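Local structure of glycoside hydrolase (Streptococcus pneumoniae serotype 4, 6ORH) at residues Pro9-Gln13 with Thr14-Tyr18. The protein is a family 29 glycoside hydrolase that probably acts as an alpha-L-fucosidase, helping the bacterium break down host-derived carbohydrate antigens. The protein carries 2 engineered substitutions. Sequence-based numbering, arbitrary orientation. Where two conformers were deposited one is given.
Sequences PLPSQ and TQLAY. With EDO (1,2-ethanediol), chain E.
The chi1 of Ser-12, 72°, sets OG between its own backbone N and carbonyl carbon, facing the first turn of helix 13-21. The chi1 of Gln-15, -76°, lays CG beside its backbone N, and the extended chain beyond carries the amide back to Ser-12. The result is a capping box. Ser-12 is the N-cap, and its OG accepts from Gln-15 N at 3.0 Å. In return, Ser-12 N donates to Gln-15 OE1 at 2.9 Å. This bond is nearly straight (171° at the hydrogen) and lies in the amide plane, on a lone pair of OE1. A 1,2-ethanediol, probably from the crystallisation liquor, places its O1 2.9 Å from the same OE1. Gln-15 NE2 bonds to the carbonyl oxygens of Ser-208 and of Phe-251 on strand 250-259, tying the helix start to the catalytic TIM barrel. Thr-14 OG1 bonds to Asp-198 O.

The regular helix bonds start here, with Leu-16 N to Ser-12 O at 3.0 Å and Ala-17 N to Gln-13 O at 2.9 Å. Pro-11 at N' and Leu-16 at N4 form a hydrophobic staple beside the capping box, Pro-11 CG lying 3.7 Å from Leu-16 CG. Leu-16 also touches Lys-386 and Tyr-415 of the C-terminal beta-sheet region. The reciprocal bonds satisfy two backbone N-H groups at the helix start, and the bonds at both ends of the buried Gln-15 amide fix its flip.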
loop_
_atom_site.group_PDB
_atom_site.type_symbol
_atom_site.label_atom_id
_atom_site.label_comp_id
_atom_site.label_asym_id
_atom_site.label_seq_id
_atom_site.Cartn_x
_atom_site.Cartn_y
_atom_site.Cartn_z
ATOM N N PRO A 9 3.201 -23.467 9.470
ATOM C CA PRO A 9 2.593 -24.425 8.547
ATOM C C PRO A 9 3.304 -24.450 7.196
ATOM O O PRO A 9 3.592 -23.397 6.631
ATOM C CB PRO A 9 1.143 -23.910 8.427
ATOM C CG PRO A 9 1.233 -22.428 8.718
ATOM C CD PRO A 9 2.403 -22.251 9.676
ATOM N N LEU A 10 3.548 -25.652 6.671
ATOM C CA LEU A 10 4.363 -25.763 5.468
ATOM C C LEU A 10 3.475 -25.908 4.242
ATOM O O LEU A 10 2.443 -26.593 4.280
ATOM C CB LEU A 10 5.324 -26.952 5.593
ATOM C CG LEU A 10 6.266 -26.893 6.790
ATOM C CD1 LEU A 10 7.210 -28.105 6.745
ATOM C CD2 LEU A 10 7.042 -25.564 6.838
ATOM N N PRO A 11 3.882 -25.355 3.081
ATOM C CA PRO A 11 3.092 -25.506 1.859
ATOM C C PRO A 11 3.178 -26.928 1.318
ATOM O O PRO A 11 4.191 -27.593 1.475
ATOM C CB PRO A 11 3.767 -24.522 0.884
ATOM C CG PRO A 11 5.215 -24.453 1.379
ATOM C CD PRO A 11 5.140 -24.602 2.885
ATOM N N SER A 12 2.118 -27.355 0.635
ATOM C CA SER A 12 2.130 -28.579 -0.142
ATOM C C SER A 12 2.939 -28.358 -1.420
ATOM O O SER A 12 3.223 -27.221 -1.790
ATOM C CB SER A 12 0.735 -28.971 -0.494
ATOM O OG SER A 12 0.198 -28.100 -1.491
ATOM N N GLN A 13 3.252 -29.447 -2.129
ATOM C CA GLN A 13 3.963 -29.317 -3.396
ATOM C C GLN A 13 3.107 -28.606 -4.446
ATOM O O GLN A 13 3.643 -27.833 -5.240
ATOM C CB GLN A 13 4.437 -30.682 -3.896
ATOM C CG GLN A 13 5.424 -31.355 -2.957
ATOM C CD GLN A 13 5.521 -32.828 -3.264
ATOM O OE1 GLN A 13 5.211 -33.676 -2.428
ATOM N NE2 GLN A 13 5.934 -33.143 -4.483
ATOM N N THR A 14 1.790 -28.864 -4.449
ATOM C CA THR A 14 0.913 -28.204 -5.404
ATOM C C THR A 14 0.845 -26.707 -5.108
ATOM O O THR A 14 0.756 -25.896 -6.035
ATOM C CB THR A 14 -0.500 -28.795 -5.523
ATOM O OG1 THR A 14 -1.152 -28.885 -4.242
ATOM C CG2 THR A 14 -0.529 -30.139 -6.218
ATOM N N GLN A 15 0.890 -26.344 -3.822
ATOM C CA GLN A 15 0.881 -24.921 -3.480
ATOM C C GLN A 15 2.183 -24.267 -3.961
ATOM O O GLN A 15 2.149 -23.178 -4.524
ATOM C CB GLN A 15 0.683 -24.672 -1.977
ATOM C CG GLN A 15 -0.764 -24.864 -1.502
ATOM C CD GLN A 15 -0.894 -24.866 0.006
ATOM O OE1 GLN A 15 -0.140 -25.525 0.732
ATOM N NE2 GLN A 15 -1.896 -24.148 0.517
ATOM N N LEU A 16 3.328 -24.914 -3.713
ATOM C CA LEU A 16 4.605 -24.369 -4.136
ATOM C C LEU A 16 4.626 -24.257 -5.653
ATOM O O LEU A 16 5.202 -23.303 -6.174
ATOM C CB LEU A 16 5.738 -25.272 -3.644
ATOM C CG LEU A 16 6.128 -25.065 -2.190
ATOM C CD1 LEU A 16 7.119 -26.137 -1.738
ATOM C CD2 LEU A 16 6.687 -23.670 -1.972
ATOM N N ALA A 17 4.001 -25.218 -6.333
ATOM C CA ALA A 17 4.057 -25.207 -7.785
ATOM C C ALA A 17 3.302 -23.983 -8.319
ATOM O O ALA A 17 3.733 -23.287 -9.258
ATOM C CB ALA A 17 3.545 -26.535 -8.318
ATOM N N TYR A 18 2.135 -23.713 -7.721
ATOM C CA TYR A 18 1.368 -22.558 -8.158
ATOM C C TYR A 18 2.135 -21.259 -7.883
ATOM O O TYR A 18 2.131 -20.354 -8.735
ATOM C CB TYR A 18 0.010 -22.549 -7.441
ATOM C CG TYR A 18 -1.008 -21.529 -7.893
ATOM C CD1 TYR A 18 -0.920 -20.864 -9.121
ATOM C CD2 TYR A 18 -2.124 -21.270 -7.094
ATOM C CE1 TYR A 18 -1.888 -19.955 -9.515
ATOM C CE2 TYR A 18 -3.112 -20.391 -7.495
ATOM C CZ TYR A 18 -3.006 -19.744 -8.718
ATOM O OH TYR A 18 -4.008 -18.912 -9.104
HETATM C C1 EDO E . -1.329 -28.092 2.816
HETATM O O1 EDO E . -0.219 -27.255 3.108
HETATM C C2 EDO E . -2.318 -27.482 1.889
HETATM O O2 EDO E . -3.158 -28.407 1.221
#